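PDB 6HU8: transcriptional regulator ComR from Streptococcus vestibularis F0396, which probably binds DNA as a peptide-responsive competence regulator of the RNPP family, combining a helix-turn-helix domain with a tetratricopeptide-type helical domain. Local coordinates for residues Y179-L192 / L210-K224. Residues are numbered along the deposited sequence; the frame is centred on the assembly and turned at random.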
ATOM      1  N   TYR A 179       3.540  11.001  16.578  1.00 53.25           N
ATOM      2  CA  TYR A 179       2.658  10.132  15.817  1.00 56.96           C
ATOM      3  C   TYR A 179       1.769   9.359  16.776  1.00 55.57           C
ATOM      4  O   TYR A 179       2.117   9.173  17.944  1.00 55.25           O
ATOM      5  CB  TYR A 179       3.476   9.165  14.938  1.00 52.95           C
ATOM      6  CG  TYR A 179       4.325   8.169  15.725  1.00 51.68           C
ATOM      7  CD1 TYR A 179       5.407   8.597  16.509  1.00 54.21           C
ATOM      8  CD2 TYR A 179       4.049   6.808  15.685  1.00 47.72           C
ATOM      9  CE1 TYR A 179       6.181   7.690  17.237  1.00 53.67           C
ATOM     10  CE2 TYR A 179       4.815   5.893  16.405  1.00 50.85           C
ATOM     11  CZ  TYR A 179       5.882   6.343  17.180  1.00 52.48           C
ATOM     12  OH  TYR A 179       6.639   5.446  17.897  1.00 55.64           O
ATOM     13  N   ASP A 180       0.620   8.920  16.284  1.00 56.08           N
ATOM     14  CA  ASP A 180      -0.282   8.085  17.065  1.00 58.37           C
ATOM     15  C   ASP A 180       0.386   6.730  17.253  1.00 55.11           C
ATOM     16  O   ASP A 180       0.377   5.892  16.348  1.00 51.70           O
ATOM     17  CB  ASP A 180      -1.640   7.948  16.368  1.00 55.92           C
ATOM     18  CG  ASP A 180      -2.684   7.240  17.227  1.00 60.87           C
ATOM     19  OD1 ASP A 180      -2.313   6.351  18.025  1.00 57.85           O
ATOM     20  OD2 ASP A 180      -3.890   7.565  17.088  1.00 61.24           O
ATOM     21  N   LYS A 181       0.948   6.516  18.436  1.00 52.14           N
ATOM     22  CA  LYS A 181       1.772   5.347  18.686  1.00 53.72           C
ATOM     23  C   LYS A 181       0.950   4.070  18.690  1.00 53.14           C
ATOM     24  O   LYS A 181       1.445   3.014  18.306  1.00 53.82           O
ATOM     25  CB  LYS A 181       2.518   5.497  20.018  1.00 57.52           C
ATOM     26  CG  LYS A 181       3.895   4.858  20.042  1.00 57.63           C
ATOM     27  CD  LYS A 181       4.621   5.150  21.356  1.00 64.06           C
ATOM     28  CE  LYS A 181       4.133   4.241  22.482  1.00 67.56           C
ATOM     29  NZ  LYS A 181       4.439   2.807  22.193  1.00 66.66           N
ATOM     30  N   LYS A 182      -0.306   4.170  19.120  1.00 54.86           N
ATOM     31  CA  LYS A 182      -1.191   3.006  19.181  1.00 54.81           C
ATOM     32  C   LYS A 182      -1.494   2.477  17.785  1.00 55.37           C
ATOM     33  O   LYS A 182      -1.483   1.257  17.548  1.00 49.21           O
ATOM     34  CB  LYS A 182      -2.501   3.346  19.902  1.00 57.49           C
ATOM     35  CG  LYS A 182      -2.324   3.725  21.369  1.00 65.48           C
ATOM     36  CD  LYS A 182      -3.634   4.243  21.987  1.00 66.71           C
ATOM     37  CE  LYS A 182      -3.341   5.095  23.231  1.00 74.81           C
ATOM     38  NZ  LYS A 182      -4.565   5.553  23.962  1.00 68.86           N
ATOM     39  N   ILE A 183      -1.801   3.401  16.875  1.00 54.16           N
ATOM     40  CA  ILE A 183      -2.104   3.033  15.500  1.00 54.80           C
ATOM     41  C   ILE A 183      -0.886   2.397  14.840  1.00 47.91           C
ATOM     42  O   ILE A 183      -0.989   1.316  14.245  1.00 52.05           O
ATOM     43  CB  ILE A 183      -2.553   4.243  14.667  1.00 54.72           C
ATOM     44  CG1 ILE A 183      -3.930   4.738  15.131  1.00 54.35           C
ATOM     45  CG2 ILE A 183      -2.567   3.890  13.182  1.00 48.61           C
ATOM     46  CD1 ILE A 183      -4.445   5.888  14.316  1.00 59.12           C
ATOM     47  N   PHE A 184       0.259   3.067  14.956  1.00 43.85           N
ATOM     48  CA  PHE A 184       1.493   2.576  14.348  1.00 47.78           C
ATOM     49  C   PHE A 184       1.805   1.150  14.797  1.00 47.39           C
ATOM     50  O   PHE A 184       2.001   0.254  13.970  1.00 45.30           O
ATOM     51  CB  PHE A 184       2.663   3.505  14.680  1.00 48.88           C
ATOM     52  CG  PHE A 184       3.976   3.083  14.055  1.00 45.52           C
ATOM     53  CD1 PHE A 184       4.245   3.352  12.714  1.00 46.84           C
ATOM     54  CD2 PHE A 184       4.942   2.414  14.808  1.00 48.23           C
ATOM     55  CE1 PHE A 184       5.455   2.962  12.131  1.00 43.42           C
ATOM     56  CE2 PHE A 184       6.161   2.018  14.235  1.00 46.58           C
ATOM     57  CZ  PHE A 184       6.416   2.299  12.898  1.00 44.59           C
ATOM     58  N   ASP A 185       1.819   0.926  16.106  1.00 46.99           N
ATOM     59  CA  ASP A 185       2.150  -0.399  16.621  1.00 48.05           C
ATOM     60  C   ASP A 185       1.138  -1.451  16.170  1.00 47.39           C
ATOM     61  O   ASP A 185       1.505  -2.593  15.900  1.00 46.81           O
ATOM     62  CB  ASP A 185       2.243  -0.393  18.155  1.00 53.55           C
ATOM     63  CG  ASP A 185       3.411   0.436  18.674  1.00 54.17           C
ATOM     64  OD1 ASP A 185       4.225   0.912  17.857  1.00 52.48           O
ATOM     65  OD2 ASP A 185       3.521   0.612  19.907  1.00 59.64           O
ATOM     66  N   ARG A 186      -0.137  -1.079  16.091  1.00 48.93           N
ATOM     67  CA  ARG A 186      -1.144  -2.027  15.634  1.00 49.83           C
ATOM     68  C   ARG A 186      -0.897  -2.405  14.180  1.00 47.08           C
ATOM     69  O   ARG A 186      -0.967  -3.577  13.811  1.00 47.13           O
ATOM     70  CB  ARG A 186      -2.555  -1.459  15.780  1.00 53.89           C
ATOM     71  CG  ARG A 186      -3.652  -2.440  15.360  1.00 56.24           C
ATOM     72  CD  ARG A 186      -4.739  -1.774  14.508  1.00 63.84           C
ATOM     73  NE  ARG A 186      -5.017  -0.401  14.932  1.00 67.30           N
ATOM     74  CZ  ARG A 186      -5.953  -0.053  15.818  1.00 70.12           C
ATOM     75  NH1 ARG A 186      -6.130   1.228  16.132  1.00 61.92           N
ATOM     76  NH2 ARG A 186      -6.714  -0.983  16.389  1.00 71.68           N
ATOM     77  N   ILE A 187      -0.611  -1.407  13.353  1.00 44.99           N
ATOM     78  CA  ILE A 187      -0.382  -1.671  11.933  1.00 43.99           C
ATOM     79  C   ILE A 187       0.882  -2.513  11.736  1.00 43.65           C
ATOM     80  O   ILE A 187       0.851  -3.548  11.053  1.00 43.67           O
ATOM     81  CB  ILE A 187      -0.283  -0.354  11.130  1.00 44.10           C
ATOM     82  CG1 ILE A 187      -1.662   0.311  11.021  1.00 46.17           C
ATOM     83  CG2 ILE A 187       0.262  -0.604   9.748  1.00 40.05           C
ATOM     84  CD1 ILE A 187      -2.691  -0.556  10.333  1.00 48.65           C
ATOM     85  N   VAL A 188       1.986  -2.087  12.358  1.00 45.13           N
ATOM     86  CA  VAL A 188       3.251  -2.816  12.258  1.00 43.53           C
ATOM     87  C   VAL A 188       3.056  -4.263  12.671  1.00 43.87           C
ATOM     88  O   VAL A 188       3.486  -5.175  11.969  1.00 43.76           O
ATOM     89  CB  VAL A 188       4.369  -2.186  13.136  1.00 40.84           C
ATOM     90  CG1 VAL A 188       5.614  -3.062  13.124  1.00 36.15           C
ATOM     91  CG2 VAL A 188       4.701  -0.788  12.648  1.00 38.16           C
ATOM     92  N   ASP A 189       2.382  -4.468  13.801  1.00 44.64           N
ATOM     93  CA  ASP A 189       2.201  -5.813  14.329  1.00 45.33           C
ATOM     94  C   ASP A 189       1.421  -6.701  13.359  1.00 48.20           C
ATOM     95  O   ASP A 189       1.723  -7.887  13.199  1.00 48.30           O
ATOM     96  CB  ASP A 189       1.501  -5.764  15.692  1.00 47.92           C
ATOM     97  CG  ASP A 189       1.105  -7.144  16.190  1.00 58.07           C
ATOM     98  OD1 ASP A 189       2.006  -7.906  16.599  1.00 59.15           O
ATOM     99  OD2 ASP A 189      -0.105  -7.476  16.152  1.00 64.81           O
ATOM    100  N   ARG A 190       0.426  -6.123  12.699  1.00 44.58           N
ATOM    101  CA  ARG A 190      -0.396  -6.901  11.784  1.00 48.28           C
ATOM    102  C   ARG A 190       0.346  -7.132  10.470  1.00 44.60           C
ATOM    103  O   ARG A 190       0.218  -8.191   9.855  1.00 45.69           O
ATOM    104  CB  ARG A 190      -1.741  -6.208  11.543  1.00 49.96           C
ATOM    105  CG  ARG A 190      -2.773  -7.123  10.926  1.00 54.54           C
ATOM    106  CD  ARG A 190      -2.949  -8.377  11.779  1.00 59.34           C
ATOM    107  NE  ARG A 190      -3.710  -8.105  12.999  1.00 64.43           N
ATOM    108  CZ  ARG A 190      -3.862  -8.973  13.997  1.00 68.82           C
ATOM    109  NH1 ARG A 190      -3.301 -10.178  13.925  1.00 59.73           N
ATOM    110  NH2 ARG A 190      -4.579  -8.637  15.069  1.00 70.09           N
ATOM    111  N   VAL A 191       1.136  -6.151  10.046  1.00 42.91           N
ATOM    112  CA  VAL A 191       1.972  -6.326   8.859  1.00 45.15           C
ATOM    113  C   VAL A 191       2.945  -7.482   9.059  1.00 43.96           C
ATOM    114  O   VAL A 191       3.111  -8.326   8.178  1.00 45.15           O
ATOM    115  CB  VAL A 191       2.763  -5.052   8.512  1.00 45.33           C
ATOM    116  CG1 VAL A 191       3.879  -5.368   7.509  1.00 42.14           C
ATOM    117  CG2 VAL A 191       1.823  -3.991   7.961  1.00 38.73           C
ATOM    118  N   LEU A 192       3.557  -7.521  10.242  1.00 48.07           N
ATOM    119  CA  LEU A 192       4.524  -8.553  10.594  1.00 45.98           C
ATOM    120  C   LEU A 192       3.939  -9.969  10.633  1.00 47.09           C
ATOM    121  O   LEU A 192       4.680 -10.947  10.506  1.00 46.25           O
ATOM    122  CB  LEU A 192       5.166  -8.224  11.944  1.00 42.98           C
ATOM    123  CG  LEU A 192       6.186  -7.088  11.895  1.00 44.06           C
ATOM    124  CD1 LEU A 192       6.704  -6.748  13.294  1.00 38.80           C
ATOM    125  CD2 LEU A 192       7.326  -7.465  10.949  1.00 37.03           C
ATOM    126  N   LEU A 210       7.305  -3.097   4.686  1.00 35.91           N
ATOM    127  CA  LEU A 210       8.297  -3.480   5.689  1.00 35.00           C
ATOM    128  C   LEU A 210       9.494  -2.524   5.660  1.00 36.27           C
ATOM    129  O   LEU A 210      10.018  -2.135   6.712  1.00 36.02           O
ATOM    130  CB  LEU A 210       8.730  -4.922   5.458  1.00 38.65           C
ATOM    131  CG  LEU A 210       7.688  -5.964   5.860  1.00 36.60           C
ATOM    132  CD1 LEU A 210       8.041  -7.314   5.293  1.00 41.42           C
ATOM    133  CD2 LEU A 210       7.594  -6.031   7.365  1.00 41.29           C
ATOM    134  N   MET A 211       9.932  -2.133   4.461  1.00 36.76           N
ATOM    135  CA  MET A 211      11.030  -1.174   4.377  1.00 34.19           C
ATOM    136  C   MET A 211      10.652   0.128   5.064  1.00 35.47           C
ATOM    137  O   MET A 211      11.483   0.714   5.770  1.00 36.14           O
ATOM    138  CB  MET A 211      11.445  -0.905   2.924  1.00 34.49           C
ATOM    139  CG  MET A 211      12.269  -2.054   2.278  1.00 36.89           C
ATOM    140  SD  MET A 211      13.937  -2.305   2.930  1.00 39.14           S
ATOM    141  CE  MET A 211      14.821  -0.981   2.099  1.00 30.98           C
ATOM    142  N   ALA A 212       9.410   0.573   4.853  1.00 34.35           N
ATOM    143  CA  ALA A 212       8.898   1.815   5.450  1.00 36.10           C
ATOM    144  C   ALA A 212       8.897   1.759   6.976  1.00 36.51           C
ATOM    145  O   ALA A 212       9.256   2.727   7.640  1.00 36.13           O
ATOM    146  CB  ALA A 212       7.463   2.124   4.935  1.00 39.45           C
ATOM    147  N   ILE A 213       8.455   0.629   7.515  1.00 35.05           N
ATOM    148  CA  ILE A 213       8.465   0.372   8.951  1.00 34.68           C
ATOM    149  C   ILE A 213       9.880   0.482   9.528  1.00 39.26           C
ATOM    150  O   ILE A 213      10.104   1.109  10.565  1.00 38.30           O
ATOM    151  CB  ILE A 213       7.883  -1.032   9.228  1.00 38.35           C
ATOM    152  CG1 ILE A 213       6.374  -1.042   8.938  1.00 35.24           C
ATOM    153  CG2 ILE A 213       8.216  -1.508  10.632  1.00 32.68           C
ATOM    154  CD1 ILE A 213       5.749  -2.424   8.858  1.00 37.68           C
ATOM    155  N   ALA A 214      10.850  -0.108   8.839  1.00 32.68           N
ATOM    156  CA  ALA A 214      12.222  -0.151   9.357  1.00 34.34           C
ATOM    157  C   ALA A 214      12.825   1.243   9.355  1.00 39.70           C
ATOM    158  O   ALA A 214      13.446   1.660  10.333  1.00 42.39           O
ATOM    159  CB  ALA A 214      13.065  -1.106   8.538  1.00 33.58           C
ATOM    160  N   GLY A 215      12.618   1.988   8.275  1.00 37.09           N
ATOM    161  CA  GLY A 215      13.068   3.371   8.257  1.00 35.66           C
ATOM    162  C   GLY A 215      12.390   4.219   9.328  1.00 43.38           C
ATOM    163  O   GLY A 215      13.025   5.083   9.951  1.00 42.59           O
ATOM    164  N   LEU A 216      11.098   3.979   9.550  1.00 41.19           N
ATOM    165  CA  LEU A 216      10.352   4.738  10.547  1.00 41.37           C
ATOM    166  C   LEU A 216      10.733   4.367  11.970  1.00 43.56           C
ATOM    167  O   LEU A 216      10.873   5.247  12.828  1.00 44.25           O
ATOM    168  CB  LEU A 216       8.845   4.546  10.351  1.00 45.28           C
ATOM    169  CG  LEU A 216       8.255   5.374   9.212  1.00 42.17           C
ATOM    170  CD1 LEU A 216       6.810   4.941   8.935  1.00 40.73           C
ATOM    171  CD2 LEU A 216       8.346   6.860   9.554  1.00 41.78           C
ATOM    172  N   LYS A 217      10.889   3.071  12.230  1.00 40.74           N
ATOM    173  CA  LYS A 217      11.342   2.621  13.547  1.00 41.93           C
ATOM    174  C   LYS A 217      12.671   3.292  13.931  1.00 45.18           C
ATOM    175  O   LYS A 217      12.896   3.607  15.109  1.00 45.31           O
ATOM    176  CB  LYS A 217      11.466   1.091  13.594  1.00 40.39           C
ATOM    177  CG  LYS A 217      10.113   0.370  13.703  1.00 41.05           C
ATOM    178  CD  LYS A 217      10.261  -1.055  14.208  1.00 41.27           C
ATOM    179  CE  LYS A 217       8.974  -1.562  14.848  1.00 45.76           C
ATOM    180  NZ  LYS A 217       8.650  -0.749  16.072  1.00 48.04           N
ATOM    181  N   ILE A 218      13.525   3.564  12.945  1.00 41.94           N
ATOM    182  CA  ILE A 218      14.769   4.287  13.224  1.00 43.21           C
ATOM    183  C   ILE A 218      14.482   5.765  13.493  1.00 50.67           C
ATOM    184  O   ILE A 218      14.995   6.336  14.454  1.00 49.81           O
ATOM    185  CB  ILE A 218      15.782   4.152  12.074  1.00 43.35           C
ATOM    186  CG1 ILE A 218      16.335   2.731  12.032  1.00 35.71           C
ATOM    187  CG2 ILE A 218      16.931   5.109  12.248  1.00 41.89           C
ATOM    188  CD1 ILE A 218      17.159   2.428  10.788  1.00 43.46           C
ATOM    189  N   SER A 219      13.641   6.376  12.667  1.00 45.25           N
ATOM    190  CA  SER A 219      13.449   7.823  12.731  1.00 50.02           C
ATOM    191  C   SER A 219      12.449   8.238  13.818  1.00 50.04           C
ATOM    192  O   SER A 219      12.443   9.388  14.265  1.00 55.52           O
ATOM    193  CB  SER A 219      12.986   8.350  11.373  1.00 48.56           C
ATOM    194  OG  SER A 219      11.694   7.844  11.072  1.00 53.72           O
ATOM    195  N   LEU A 220      11.594   7.308  14.230  1.00 48.64           N
ATOM    196  CA  LEU A 220      10.643   7.567  15.310  1.00 49.04           C
ATOM    197  C   LEU A 220      11.165   7.010  16.631  1.00 52.51           C
ATOM    198  O   LEU A 220      10.503   7.126  17.665  1.00 51.88           O
ATOM    199  CB  LEU A 220       9.271   6.961  14.982  1.00 47.27           C
ATOM    200  CG  LEU A 220       8.596   7.500  13.725  1.00 49.89           C
ATOM    201  CD1 LEU A 220       7.252   6.803  13.488  1.00 46.86           C
ATOM    202  CD2 LEU A 220       8.420   9.021  13.831  1.00 52.07           C
ATOM    203  N   GLU A 221      12.355   6.411  16.575  1.00 51.78           N
ATOM    204  CA  GLU A 221      12.968   5.715  17.705  1.00 54.71           C
ATOM    205  C   GLU A 221      11.992   4.730  18.348  1.00 52.88           C
ATOM    206  O   GLU A 221      11.728   4.759  19.551  1.00 52.38           O
ATOM    207  CB  GLU A 221      13.504   6.721  18.738  1.00 56.54           C
ATOM    208  CG  GLU A 221      15.008   6.956  18.593  1.00 58.19           C
ATOM    209  CD  GLU A 221      15.455   8.358  19.006  1.00 67.86           C
ATOM    210  OE1 GLU A 221      14.717   9.047  19.751  1.00 58.98           O
ATOM    211  OE2 GLU A 221      16.560   8.766  18.574  1.00 72.35           O
ATOM    212  N   SER A 222      11.465   3.848  17.517  1.00 48.19           N
ATOM    213  CA  SER A 222      10.601   2.772  17.965  1.00 47.92           C
ATOM    214  C   SER A 222      11.338   1.459  17.724  1.00 47.80           C
ATOM    215  O   SER A 222      10.983   0.696  16.831  1.00 44.95           O
ATOM    216  CB  SER A 222       9.271   2.809  17.211  1.00 45.55           C
ATOM    217  OG  SER A 222       8.429   1.723  17.570  1.00 49.63           O
ATOM    218  N   PHE A 223      12.374   1.203  18.512  1.00 47.99           N
ATOM    219  CA  PHE A 223      13.320   0.143  18.164  1.00 47.14           C
ATOM    220  C   PHE A 223      12.860  -1.264  18.549  1.00 51.70           C
ATOM    221  O   PHE A 223      13.495  -2.257  18.149  1.00 50.38           O
ATOM    222  CB  PHE A 223      14.688   0.444  18.780  1.00 46.14           C
ATOM    223  CG  PHE A 223      15.434   1.542  18.073  1.00 43.93           C
ATOM    224  CD1 PHE A 223      15.906   1.352  16.791  1.00 42.46           C
ATOM    225  CD2 PHE A 223      15.630   2.768  18.676  1.00 48.47           C
ATOM    226  CE1 PHE A 223      16.582   2.357  16.129  1.00 42.93           C
ATOM    227  CE2 PHE A 223      16.301   3.776  18.019  1.00 49.96           C
ATOM    228  CZ  PHE A 223      16.784   3.564  16.743  1.00 45.71           C
ATOM    229  N   LYS A 224      11.753  -1.365  19.288  1.00 50.32           N
ATOM    230  CA  LYS A 224      11.224  -2.680  19.649  1.00 49.65           C
ATOM    231  C   LYS A 224      10.860  -3.463  18.388  1.00 54.10           C
ATOM    232  O   LYS A 224      10.278  -2.907  17.458  1.00 49.30           O
ATOM    233  CB  LYS A 224      10.011  -2.560  20.574  1.00 54.86           C
ATOM    234  CG  LYS A 224       8.793  -1.859  19.953  1.00 56.31           C
ATOM    235  CD  LYS A 224       7.487  -2.397  20.536  1.00 63.67           C
ATOM    236  CE  LYS A 224       6.318  -1.450  20.273  1.00 59.53           C
ATOM    237  NZ  LYS A 224       6.474  -0.181  21.044  1.00 65.08           N
TER
HETATM  238  O   HOH W   1       6.298   2.819  18.428  1.00 46.47           O
HETATM  239  O   HOH W   2       8.597   5.675  19.270  1.00 53.12           O
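Val191 and Ile213 meet at the tight end of this contact, where Val191 CG1 lies 3.7 Å from Ile213 CD1 and also touches Leu210 CD2. One turn earlier Val188 sets both methyls against Ile213. Beta-branched Val188 lets the backbones approach here, Val188 CA and Ile213 CA being 6.9 Å apart, and the longer Ile213 spans to both valines. Phe184, its ring swung anti to the backbone N (chi1 -179°), reaches farther to Leu216, while Lys217 NZ lies at the ring edge. The helices 181-192 and 200-219 run roughly antiparallel, at 138° over the paired segments, as neighbouring helices do in the tetratricopeptide-type domain of ComR; Tyr169 and Leu173 of helix 160-173 also pack on Phe184. A Schellman motif ends helix 200-219, Ser222 N bonding to Lys217 O and Glu221 taking positive phi, and Lys217 NZ ties down the turn by donating to Ser222 O (2.8 Å) and Lys224 O (3.0 Å). Leu220 CD1 sits over the centre of the Tyr179 ring in a CH-pi contact, 3.7 Å from the centroid. The ring's hydroxyl suits the wetter margin: a water 2.7 Å from Tyr179 OH donates to Asp185 OD1. On the solvent side, long flexible lysines replace close packing: Lys181 NZ and Lys224 NZ share Asp185 OD2 in a salt-bridge network, each at a weak 3.3 Å.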